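Local coordinates for phosphodiesterase (Candida albicans, PDB 6CPU), which is a largely helical metal-binding enzyme of the HD-type phosphodiesterase family, with a zinc ion and a magnesium ion in the model, at residues S88-Q92 / F93-H97; I184-Y187 / R188-I191; Y232-Y235 / L236-Y240; I251-N254 / E255-F259. All blocks are in the same frame, centred on the assembly; numbering follows the deposited sequence.

The four contacts are local contacts on four helices, met in order along the chain. Contact 1 runs past the end of helix 84-94, contact 2 lies in helix 177-193, contact 3 in helix 227-242, and contact 4 begins just before helix 253-264. In space they form a rough row in the order 1, 2, 4, 3. Contact 1 touches contact 2 through Phe94 and Met190. Contacts 2 and 4, about 12 Å between centres, share the Arg188-Glu255 salt bridge. Contacts 3 and 4, about 10 Å between centres, pack through Tyr235. The centres of contacts 1 and 3 are about 26 Å apart. Helix 84-94, which leads to strand 100-103, is thus linked through helices 177-193 and 253-264 to helix 227-242.

Contact 1: residues S88-Q92 / F93-H97; sequences SLLIQ and FFFTH
The Phe94 ring meets Leu90 at its edge. Leu90 O lies near the ring plane, 3.2 Å from Phe94 CD2, and Leu90 CG is 3.8 Å from the same ring carbon. One face of Phe94 is covered by Phe93, whose CD2 sits over the ring centre, so the edge of one phenyl is set against the face of the next. The Phe95 ring has Leu90 CD2 at its edge, 4.0 Å from Phe95 CE2. Ile91 CD1 approaches Phe95 CD2 obliquely at 3.9 Å. Phe95 CG stands opposite its own carbonyl carbon (chi1 -61°), which turns the ring back along the preceding turn toward Leu90 and Ile91.

The backbone is the last turn of helix 84-94. Phe93 N and Phe94 N donate to Leu89 O and Leu90 O. Phe95 N still donates to Ile91 O at 3.0 Å, but the N-H...O angle is only 139°, and Phe95 leaves helical geometry. A water then donates to Gln92 O at 2.7 Å and also bonds Thr96 OG1 at 3.1 Å.

Ile29 and Leu32 of helix 25-34 pack on Phe95, and Lys389 makes a cation-pi contact with Phe93. The bent last bond marks the helix end. There water binds the backbone carbonyl of the exposed Gln92 and takes over from the backbone donors.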
# COMPACT_ATOMS: atom_id res chain seq x y z
N SER A 88 22.11 -8.66 10.39
CA SER A 88 21.57 -9.60 9.44
C SER A 88 20.05 -9.75 9.60
O SER A 88 19.31 -9.78 8.61
CB SER A 88 22.28 -10.94 9.60
OG SER A 88 21.81 -11.91 8.69
N LEU A 89 19.60 -9.85 10.85
CA LEU A 89 18.17 -9.92 11.16
C LEU A 89 17.43 -8.68 10.66
O LEU A 89 16.36 -8.80 10.05
CB LEU A 89 17.96 -10.08 12.67
CG LEU A 89 16.53 -10.08 13.21
CD1 LEU A 89 15.71 -11.16 12.54
CD2 LEU A 89 16.52 -10.27 14.73
N LEU A 90 18.03 -7.51 10.91
CA LEU A 90 17.45 -6.24 10.46
C LEU A 90 17.26 -6.22 8.93
O LEU A 90 16.18 -5.88 8.44
CB LEU A 90 18.34 -5.09 10.90
CG LEU A 90 17.76 -3.66 10.85
CD1 LEU A 90 18.46 -2.75 11.86
CD2 LEU A 90 17.85 -3.06 9.46
N ILE A 91 18.30 -6.55 8.18
CA ILE A 91 18.26 -6.56 6.72
C ILE A 91 17.25 -7.60 6.20
O ILE A 91 16.42 -7.31 5.33
CB ILE A 91 19.67 -6.82 6.14
CG1 ILE A 91 20.62 -5.63 6.40
CG2 ILE A 91 19.63 -7.13 4.65
CD1 ILE A 91 20.10 -4.28 5.94
N GLN A 92 17.34 -8.82 6.73
CA GLN A 92 16.44 -9.90 6.34
C GLN A 92 14.95 -9.53 6.49
O GLN A 92 14.13 -9.85 5.62
CB GLN A 92 16.76 -11.13 7.18
CG GLN A 92 16.17 -12.44 6.71
CD GLN A 92 16.44 -13.58 7.69
OE1 GLN A 92 16.48 -13.39 8.91
NE2 GLN A 92 16.61 -14.77 7.15
N PHE A 93 14.61 -8.88 7.60
CA PHE A 93 13.22 -8.59 7.93
C PHE A 93 12.74 -7.30 7.29
O PHE A 93 11.71 -7.29 6.62
CB PHE A 93 12.99 -8.49 9.45
CG PHE A 93 11.55 -8.23 9.81
CD1 PHE A 93 10.61 -9.24 9.73
CD2 PHE A 93 11.13 -6.97 10.19
CE1 PHE A 93 9.28 -9.01 10.04
CE2 PHE A 93 9.80 -6.72 10.50
CZ PHE A 93 8.88 -7.75 10.44
N PHE A 94 13.46 -6.21 7.52
CA PHE A 94 13.00 -4.91 7.04
C PHE A 94 13.23 -4.69 5.55
O PHE A 94 12.57 -3.86 4.96
CB PHE A 94 13.61 -3.76 7.84
CG PHE A 94 13.20 -3.78 9.28
CD1 PHE A 94 11.97 -3.28 9.67
CD2 PHE A 94 14.03 -4.33 10.24
CE1 PHE A 94 11.59 -3.30 11.01
CE2 PHE A 94 13.64 -4.37 11.57
CZ PHE A 94 12.43 -3.85 11.96
N PHE A 95 14.17 -5.42 4.96
CA PHE A 95 14.52 -5.20 3.53
C PHE A 95 14.38 -6.45 2.67
O PHE A 95 15.02 -6.60 1.62
CB PHE A 95 15.88 -4.49 3.44
CG PHE A 95 15.87 -3.16 4.11
CD1 PHE A 95 15.18 -2.09 3.53
CD2 PHE A 95 16.45 -2.97 5.36
CE1 PHE A 95 15.11 -0.87 4.17
CE2 PHE A 95 16.39 -1.75 6.00
CZ PHE A 95 15.73 -0.69 5.41
N THR A 96 13.47 -7.31 3.09
CA THR A 96 13.10 -8.53 2.36
C THR A 96 12.76 -8.21 0.90
O THR A 96 13.17 -8.91 -0.02
CB THR A 96 11.92 -9.27 3.09
OG1 THR A 96 11.62 -10.48 2.40
CG2 THR A 96 10.65 -8.42 3.17
N HIS A 97 12.07 -7.10 0.70
CA HIS A 97 11.58 -6.67 -0.61
C HIS A 97 12.65 -6.29 -1.63
O HIS A 97 12.33 -6.10 -2.80
CB HIS A 97 10.60 -5.49 -0.45
CG HIS A 97 11.23 -4.26 0.13
ND1 HIS A 97 11.51 -4.12 1.47
CD2 HIS A 97 11.62 -3.10 -0.46
CE1 HIS A 97 12.07 -2.94 1.69
NE2 HIS A 97 12.10 -2.28 0.54
O HOH W 1 14.25 -11.63 3.65

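Contact 2: residues I184-Y187 / R188-I191; sequences IYLY and RLMI
Tyr187 overlaps Ile191, one turn further along the alpha-helix 177-193. The isoleucine methyl CD1 lies over one face of the tyrosine ring as a CH-pi contact, 3.7 Å from the ring centroid and 24° off the ring normal. Ile191 CG1 is placed opposite the carbonyl carbon (chi1 -72°), which sends the ethyl branch back along the helix to the ring.

Arg188 meets the same tyrosine from another side. Its guanidinium turns a face to the ring, with Tyr187 CE2 lying 3.8 Å above the guanidinium plane and toward its rim. The two planes are 82° apart, and Arg188 NH2 stands at the ring edge, in its plane. A bend at chi2 folds the Arg188 chain so that the guanidinium reaches the ring. NH1 is held by a salt bridge with Glu255 of helix 253-264, while a face of the group packs on the tyrosine edge.

Other contacts line the rest of the turn. Tyr185 CE1 and Leu189 CD2 meet at 4.0 Å, with the methyl oblique to the ring. Met190 bends at its end, and its CE comes to 3.7 Å from Leu186 O. Phe94 of helix 84-94 packs on Tyr187 and Met190, while Ala258 and Phe259 of helix 253-264 pack on Tyr187.

Four i to i+4 bonds run through the turn. In three the donor is tilted from the carbonyl plane; in the fourth, Ile191 N donates to Tyr187 O at 3.1 Å within that plane.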
# COMPACT_ATOMS: atom_id res chain seq x y z
N ILE A 184 11.31 -5.76 17.29
CA ILE A 184 10.75 -4.56 17.91
C ILE A 184 11.89 -3.68 18.43
O ILE A 184 11.87 -2.46 18.29
CB ILE A 184 9.76 -4.90 19.06
CG1 ILE A 184 8.47 -5.51 18.49
CG2 ILE A 184 9.39 -3.66 19.87
CD1 ILE A 184 7.52 -6.10 19.51
N TYR A 185 12.89 -4.33 19.02
CA TYR A 185 14.07 -3.65 19.53
C TYR A 185 14.84 -2.93 18.42
O TYR A 185 15.24 -1.78 18.56
CB TYR A 185 14.98 -4.66 20.25
CG TYR A 185 16.36 -4.13 20.53
CD1 TYR A 185 17.46 -4.57 19.80
CD2 TYR A 185 16.57 -3.20 21.54
CE1 TYR A 185 18.73 -4.09 20.07
CE2 TYR A 185 17.83 -2.71 21.81
CZ TYR A 185 18.91 -3.16 21.07
OH TYR A 185 20.16 -2.66 21.36
N LEU A 186 15.02 -3.62 17.30
CA LEU A 186 15.71 -3.05 16.14
C LEU A 186 14.88 -1.94 15.49
O LEU A 186 15.44 -0.96 15.03
CB LEU A 186 16.05 -4.16 15.14
CG LEU A 186 17.05 -5.22 15.60
CD1 LEU A 186 17.10 -6.41 14.65
CD2 LEU A 186 18.44 -4.62 15.76
N TYR A 187 13.56 -2.09 15.47
CA TYR A 187 12.68 -1.04 14.97
C TYR A 187 12.87 0.23 15.80
O TYR A 187 13.07 1.33 15.27
CB TYR A 187 11.24 -1.51 15.03
CG TYR A 187 10.22 -0.46 14.65
CD1 TYR A 187 10.22 0.12 13.38
CD2 TYR A 187 9.25 -0.06 15.56
CE1 TYR A 187 9.28 1.08 13.04
CE2 TYR A 187 8.31 0.90 15.22
CZ TYR A 187 8.34 1.46 13.96
OH TYR A 187 7.40 2.41 13.63
N ARG A 188 12.85 0.07 17.12
CA ARG A 188 12.98 1.22 18.02
C ARG A 188 14.36 1.87 17.93
O ARG A 188 14.48 3.09 18.03
CB ARG A 188 12.64 0.80 19.46
CG ARG A 188 11.20 0.35 19.64
CD ARG A 188 10.22 1.51 19.58
NE ARG A 188 8.86 1.09 19.25
CZ ARG A 188 7.84 1.92 19.05
NH1 ARG A 188 8.01 3.23 19.16
NH2 ARG A 188 6.64 1.45 18.74
N LEU A 189 15.39 1.06 17.69
CA LEU A 189 16.75 1.55 17.48
C LEU A 189 16.80 2.46 16.26
O LEU A 189 17.40 3.53 16.29
CB LEU A 189 17.72 0.38 17.32
CG LEU A 189 19.07 0.40 18.02
CD1 LEU A 189 18.93 0.70 19.52
CD2 LEU A 189 19.74 -0.94 17.82
N MET A 190 16.15 2.04 15.17
CA MET A 190 16.12 2.89 13.98
C MET A 190 15.40 4.21 14.22
O MET A 190 15.84 5.23 13.71
CB MET A 190 15.48 2.14 12.80
CG MET A 190 16.39 1.06 12.26
SD MET A 190 15.76 0.28 10.77
CE MET A 190 14.42 -0.71 11.45
N ILE A 191 14.32 4.20 14.99
CA ILE A 191 13.59 5.43 15.32
C ILE A 191 14.50 6.38 16.10
O ILE A 191 14.49 7.59 15.88
CB ILE A 191 12.32 5.13 16.12
CG1 ILE A 191 11.28 4.48 15.19
CG2 ILE A 191 11.75 6.40 16.75
CD1 ILE A 191 10.18 3.73 15.90

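Contact 3: residues Y232-Y235 / L236-Y240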
# COMPACT_ATOMS: atom_id res chain seq x y z
N TYR A 232 4.40 11.56 3.50
CA TYR A 232 3.99 12.70 4.34
C TYR A 232 2.48 12.84 4.40
O TYR A 232 1.94 13.17 5.45
CB TYR A 232 4.63 14.00 3.88
CG TYR A 232 4.53 15.06 4.95
CD1 TYR A 232 3.54 16.04 4.91
CD2 TYR A 232 5.43 15.07 6.01
CE1 TYR A 232 3.45 17.02 5.90
CE2 TYR A 232 5.35 16.04 7.01
CZ TYR A 232 4.36 17.01 6.95
OH TYR A 232 4.27 17.98 7.94
N CYS A 233 1.79 12.61 3.28
CA CYS A 233 0.33 12.59 3.28
C CYS A 233 -0.25 11.60 4.30
O CYS A 233 -1.20 11.93 5.01
CB CYS A 233 -0.22 12.27 1.89
SG CYS A 233 0.07 13.56 0.65
N VAL A 234 0.32 10.40 4.36
CA VAL A 234 -0.12 9.43 5.35
C VAL A 234 0.10 9.98 6.77
O VAL A 234 -0.77 9.86 7.62
CB VAL A 234 0.60 8.08 5.19
CG1 VAL A 234 0.19 7.12 6.30
CG2 VAL A 234 0.28 7.45 3.84
N TYR A 235 1.26 10.58 7.00
CA TYR A 235 1.56 11.15 8.31
C TYR A 235 0.49 12.20 8.70
O TYR A 235 -0.03 12.17 9.80
CB TYR A 235 2.97 11.76 8.34
CG TYR A 235 3.14 12.80 9.41
CD1 TYR A 235 3.17 12.45 10.76
CD2 TYR A 235 3.22 14.15 9.09
CE1 TYR A 235 3.31 13.42 11.75
CE2 TYR A 235 3.36 15.12 10.07
CZ TYR A 235 3.39 14.75 11.40
OH TYR A 235 3.53 15.74 12.36
N LEU A 236 0.16 13.09 7.77
CA LEU A 236 -0.85 14.12 8.03
C LEU A 236 -2.18 13.51 8.48
O LEU A 236 -2.77 13.93 9.47
CB LEU A 236 -1.07 14.98 6.78
CG LEU A 236 0.07 15.92 6.43
CD1 LEU A 236 -0.17 16.55 5.07
CD2 LEU A 236 0.28 16.98 7.51
N MET A 237 -2.62 12.48 7.77
CA MET A 237 -3.90 11.86 8.05
C MET A 237 -3.94 11.02 9.32
O MET A 237 -4.88 11.13 10.11
CB MET A 237 -4.35 11.05 6.85
CG MET A 237 -4.73 11.95 5.70
SD MET A 237 -5.32 11.06 4.26
CE MET A 237 -3.79 10.59 3.45
N ILE A 238 -2.91 10.20 9.53
CA ILE A 238 -2.87 9.36 10.72
C ILE A 238 -2.59 10.16 11.99
O ILE A 238 -3.22 9.91 13.02
CB ILE A 238 -1.87 8.20 10.56
CG1 ILE A 238 -2.24 7.32 9.36
CG2 ILE A 238 -1.80 7.38 11.83
CD1 ILE A 238 -3.52 6.52 9.51
N ASP A 239 -1.66 11.11 11.94
CA ASP A 239 -1.39 11.96 13.10
C ASP A 239 -2.67 12.68 13.54
O ASP A 239 -2.99 12.72 14.73
CB ASP A 239 -0.28 12.97 12.79
CG ASP A 239 0.20 13.74 14.03
OD1 ASP A 239 0.13 13.21 15.15
OD2 ASP A 239 0.67 14.88 13.87
N TYR A 240 -3.41 13.19 12.56
CA TYR A 240 -4.66 13.93 12.78
C TYR A 240 -5.71 13.06 13.49
O TYR A 240 -6.38 13.51 14.41
CB TYR A 240 -5.20 14.44 11.44
CG TYR A 240 -6.30 15.47 11.53
CD1 TYR A 240 -6.03 16.78 11.92
CD2 TYR A 240 -7.62 15.15 11.19
CE1 TYR A 240 -7.04 17.74 11.99
CE2 TYR A 240 -8.64 16.11 11.25
CZ TYR A 240 -8.33 17.40 11.64
OH TYR A 240 -9.33 18.34 11.71
O HOH W 2 3.88 15.30 14.88
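Tyr235 and Asp239 both carry CG opposite the backbone N (chi1 158° and -171°), and these torsions lay the ring and the carboxylate side by side, pointing the same way. The two planes are 19° apart. Asp239 CB is 3.8 Å from Tyr235 CE1, and Asp239 OD2 is 3.3 Å from Tyr235 OH. A water lies at the ring edge, in plane, with a hydrogen bond of 2.6 Å to Tyr235 OH and a weak one to Asp239 OD2. The carboxylate also has a long, weak ion pair with Lys243.

Tyr232 CE1 touches Leu236 CD2 at 3.6 Å, oblique to the ring. One face of Tyr232 takes Tyr235 CD2 near its rim. The buried Tyr232 OH is satisfied by the carbonyl of Thr318. Val234 CG1 and Ile238 CG1 run alongside each other at 3.9 Å. The backbone bonds of the helix are regular, the straightest being Ile238 N to Val234 O.

Helix 227-242 packs against three helices and a loop that includes Val319. Val234 and Met237 face helix 276-292, Cys233 and Met237 meet Val215 of helix 205-216, and Tyr235 and Asp239 pack on helix 253-264.

Contact 4: residues I251-N254 / E255-F259; sequences IPLN and ELLAF
Apolar packing joins Ile251 to the first turn of helix 253-264. Ile251 CG2 touches Leu256 CG at 3.8 Å and Glu255 CG at 3.5 Å. The isoleucine crosses the glutamate chain at about a right angle, with this one methyl set against the CB, CG and CD carbons of Glu255. On another side of the helix Leu253 CD1 meets Leu257 CD1 at 3.6 Å. Leu253 has CG opposite its backbone N (chi1 169°) and Leu257 has CG opposite its carbonyl carbon (chi1 -69°), which brings the two methyls together one turn apart.

Backbone hydrogen bonds begin with Pro252. Leu256 N donates to Pro252 O at 3.1 Å and Leu257 N to Leu253 O at 2.9 Å, both nearly straight. Ala258 N to Asn254 O is more tilted.

The polar side chains turn to other parts of the chain. Glu255 runs extended beyond CG. Its OE1 is 3.5 Å from Pro252 CD, while OE2 pairs with Arg188. A carboxylate in the first turn would also be favoured by the helix dipole. Both ends of the Asn254 amide are used: OD1 accepts from Phe196 N and ND2 donates to Ile194 O. This fixes which way the amide is turned and ties the helix start to the chain that follows helix 177-193.

Pro252 occupies the N-cap position. The contact between Ile251, just before it, and Leu256, four residues after it, is the hydrophobic staple found at helix N-termini.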
# COMPACT_ATOMS: atom_id res chain seq x y z
N ILE A 251 1.96 10.32 18.99
CA ILE A 251 3.16 9.65 18.54
C ILE A 251 3.97 10.68 17.76
O ILE A 251 3.44 11.28 16.84
CB ILE A 251 2.79 8.42 17.69
CG1 ILE A 251 2.07 7.39 18.58
CG2 ILE A 251 4.02 7.79 17.06
CD1 ILE A 251 1.48 6.21 17.83
N PRO A 252 5.26 10.88 18.13
CA PRO A 252 6.09 11.90 17.48
C PRO A 252 6.23 11.71 15.97
O PRO A 252 6.12 10.59 15.48
CB PRO A 252 7.46 11.74 18.15
CG PRO A 252 7.28 10.83 19.31
CD PRO A 252 6.02 10.05 19.08
N LEU A 253 6.49 12.80 15.26
CA LEU A 253 6.76 12.78 13.81
C LEU A 253 7.67 11.63 13.37
O LEU A 253 7.33 10.89 12.45
CB LEU A 253 7.39 14.10 13.38
CG LEU A 253 7.99 14.22 11.98
CD1 LEU A 253 6.93 14.06 10.89
CD2 LEU A 253 8.70 15.55 11.82
N ASN A 254 8.83 11.49 13.99
CA ASN A 254 9.82 10.50 13.54
C ASN A 254 9.33 9.06 13.65
O ASN A 254 9.65 8.23 12.80
CB ASN A 254 11.15 10.62 14.28
CG ASN A 254 12.30 9.99 13.51
OD1 ASN A 254 12.47 10.25 12.32
ND2 ASN A 254 13.08 9.16 14.18
N GLU A 255 8.60 8.77 14.73
CA GLU A 255 8.05 7.45 14.98
C GLU A 255 6.96 7.08 13.98
O GLU A 255 6.93 5.96 13.47
CB GLU A 255 7.48 7.42 16.39
CG GLU A 255 7.08 6.06 16.91
CD GLU A 255 6.80 6.09 18.41
OE1 GLU A 255 7.44 6.90 19.13
OE2 GLU A 255 5.93 5.33 18.86
N LEU A 256 6.07 8.03 13.69
CA LEU A 256 5.06 7.81 12.64
C LEU A 256 5.68 7.65 11.27
O LEU A 256 5.30 6.75 10.52
CB LEU A 256 4.03 8.94 12.61
CG LEU A 256 2.90 8.87 13.62
CD1 LEU A 256 1.95 10.04 13.41
CD2 LEU A 256 2.15 7.54 13.53
N LEU A 257 6.66 8.49 10.93
CA LEU A 257 7.36 8.34 9.66
C LEU A 257 8.04 6.97 9.52
O LEU A 257 7.99 6.36 8.46
CB LEU A 257 8.36 9.47 9.42
CG LEU A 257 7.81 10.87 9.16
CD1 LEU A 257 8.95 11.85 8.90
CD2 LEU A 257 6.84 10.92 7.99
N ALA A 258 8.69 6.49 10.58
CA ALA A 258 9.32 5.17 10.52
C ALA A 258 8.30 4.08 10.15
O ALA A 258 8.55 3.23 9.29
CB ALA A 258 10.01 4.82 11.84
N PHE A 259 7.17 4.09 10.83
CA PHE A 259 6.07 3.18 10.56
C PHE A 259 5.62 3.27 9.10
O PHE A 259 5.42 2.25 8.44
CB PHE A 259 4.92 3.48 11.53
CG PHE A 259 3.58 2.93 11.12
CD1 PHE A 259 3.35 1.57 11.03
CD2 PHE A 259 2.52 3.80 10.85
CE1 PHE A 259 2.11 1.08 10.67
CE2 PHE A 259 1.28 3.31 10.50
CZ PHE A 259 1.07 1.94 10.41